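Local coordinates for uncharacterized protein (PDB 4FXT) that is of unknown function and joins a transthyretin-like N-terminal domain of the DUF3823 family to a second, E-set-like beta domain, at residues Ser28-Phe33 / Ile92-Tyr97. Numbering follows the deposited sequence.
Sequences SEFALF and IPVTPY
Phe30 meets Ile92 with one face of its ring and Val94 with its edge, the two residues that reach it from the segment 92-97. The contact is entirely apolar. Ile92 lies over one face: CG2 is 4.0 Å from the ring centroid and 27° off the ring normal, a CH-pi contact, and the same methyl comes to 3.7 Å from Phe30 CZ. Ile92 CB sits close to both CE2 and CZ, and CG1 continues toward CE2, 3.8 Å from Phe30 CE2. Ile92 CG2 stands anti to its own backbone N, which leaves CG1 beside that nitrogen, and this splits the two branches across the ring end. Val94 approaches differently, at the edge near the ring plane, where CG1 is 3.9 Å from Phe30 CZ. Strands 28-33 and 88-93 belong to different sheets, and the nearest CA atoms, of Phe30 and Ile92, are 9.3 Å apart; this is packing of one sheet on the other, consistent with the transthyretin-like beta sandwich expected of the N-terminal domain. A leucine in place of Phe30 would probably leave Ile92 CG2 without an aromatic face to lie on and open a gap beside Val94 CG1. Ala14 of strand 7-16 touches both Phe30 and Val94, Leu64 of strand 60-68 packs on Ile92, and Trp72 lies against Val94. After Pro93, whose O is hydrogen-bonded to Arg66 NH2, the chain leaves its strand and runs toward the C-terminal domain.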
# COMPACT_ATOMS: atom_id res chain seq x y z
N SER A 28 -6.30 -1.72 5.70
CA SER A 28 -6.43 -3.01 5.05
C SER A 28 -6.12 -4.16 5.99
O SER A 28 -5.29 -4.04 6.91
CB SER A 28 -5.50 -3.06 3.85
OG SER A 28 -5.83 -1.96 3.01
N GLU A 29 -6.82 -5.28 5.74
CA GLU A 29 -6.77 -6.50 6.52
C GLU A 29 -6.93 -7.76 5.69
O GLU A 29 -7.29 -7.71 4.51
CB GLU A 29 -7.92 -6.49 7.55
CG GLU A 29 -7.91 -5.37 8.56
CD GLU A 29 -9.17 -5.18 9.38
OE1 GLU A 29 -10.00 -6.12 9.49
OE2 GLU A 29 -9.32 -4.07 9.93
N PHE A 30 -6.70 -8.89 6.37
CA PHE A 30 -6.99 -10.26 5.97
C PHE A 30 -7.76 -10.90 7.13
O PHE A 30 -7.65 -10.42 8.27
CB PHE A 30 -5.77 -11.10 5.55
CG PHE A 30 -4.91 -10.57 4.43
CD1 PHE A 30 -5.46 -10.31 3.18
CD2 PHE A 30 -3.53 -10.55 4.55
CE1 PHE A 30 -4.65 -9.85 2.12
CE2 PHE A 30 -2.72 -10.13 3.49
CZ PHE A 30 -3.28 -9.76 2.29
N ALA A 31 -8.56 -11.92 6.87
CA ALA A 31 -9.27 -12.62 7.93
C ALA A 31 -8.80 -14.04 7.96
O ALA A 31 -8.65 -14.69 6.91
CB ALA A 31 -10.77 -12.54 7.75
N LEU A 32 -8.52 -14.52 9.17
CA LEU A 32 -7.97 -15.84 9.40
C LEU A 32 -9.03 -16.73 10.10
O LEU A 32 -9.64 -16.34 11.10
CB LEU A 32 -6.70 -15.63 10.23
CG LEU A 32 -5.49 -16.48 9.90
CD1 LEU A 32 -5.30 -16.67 8.41
CD2 LEU A 32 -4.25 -15.89 10.51
N PHE A 33 -9.32 -17.87 9.49
CA PHE A 33 -10.32 -18.80 9.99
C PHE A 33 -9.76 -20.16 10.24
O PHE A 33 -8.77 -20.57 9.62
CB PHE A 33 -11.45 -18.96 8.97
CG PHE A 33 -12.31 -17.76 8.72
CD1 PHE A 33 -11.94 -16.79 7.80
CD2 PHE A 33 -13.55 -17.63 9.34
CE1 PHE A 33 -12.75 -15.68 7.55
CE2 PHE A 33 -14.38 -16.54 9.07
CZ PHE A 33 -13.97 -15.56 8.17
N ILE A 92 1.13 -13.30 0.91
CA ILE A 92 -0.23 -13.44 0.39
C ILE A 92 -0.33 -12.73 -0.96
O ILE A 92 -0.31 -11.50 -1.01
CB ILE A 92 -1.31 -12.92 1.39
CG1 ILE A 92 -1.16 -13.56 2.79
CG2 ILE A 92 -2.73 -13.07 0.84
CD1 ILE A 92 -1.25 -15.13 2.85
N PRO A 93 -0.48 -13.49 -2.07
CA PRO A 93 -0.61 -12.82 -3.37
C PRO A 93 -1.95 -12.10 -3.45
O PRO A 93 -3.02 -12.64 -3.07
CB PRO A 93 -0.48 -13.98 -4.37
CG PRO A 93 -0.93 -15.17 -3.64
CD PRO A 93 -0.54 -14.96 -2.21
N VAL A 94 -1.86 -10.82 -3.82
CA VAL A 94 -3.01 -9.97 -4.02
C VAL A 94 -2.97 -9.50 -5.48
O VAL A 94 -1.93 -9.66 -6.15
CB VAL A 94 -3.10 -8.79 -3.00
CG1 VAL A 94 -3.25 -9.31 -1.58
CG2 VAL A 94 -1.92 -7.82 -3.13
N THR A 95 -4.11 -8.97 -5.98
CA THR A 95 -4.18 -8.45 -7.34
C THR A 95 -4.79 -7.01 -7.21
O THR A 95 -6.01 -6.85 -7.12
CB THR A 95 -4.93 -9.42 -8.32
OG1 THR A 95 -6.32 -9.46 -8.03
CG2 THR A 95 -4.32 -10.84 -8.37
N PRO A 96 -3.92 -5.97 -7.13
CA PRO A 96 -4.43 -4.59 -7.05
C PRO A 96 -5.19 -4.18 -8.31
O PRO A 96 -5.01 -4.79 -9.37
CB PRO A 96 -3.15 -3.74 -6.89
CG PRO A 96 -2.02 -4.67 -6.81
CD PRO A 96 -2.45 -6.00 -7.27
N TYR A 97 -6.08 -3.16 -8.20
CA TYR A 97 -6.83 -2.71 -9.37
C TYR A 97 -5.86 -1.93 -10.26
O TYR A 97 -5.72 -2.21 -11.46
CB TYR A 97 -8.05 -1.90 -8.95
CG TYR A 97 -9.00 -2.72 -8.09
CD1 TYR A 97 -9.83 -3.69 -8.66
CD2 TYR A 97 -9.09 -2.51 -6.72
CE1 TYR A 97 -10.68 -4.46 -7.88
CE2 TYR A 97 -9.96 -3.26 -5.93
CZ TYR A 97 -10.75 -4.23 -6.51
OH TYR A 97 -11.65 -4.99 -5.79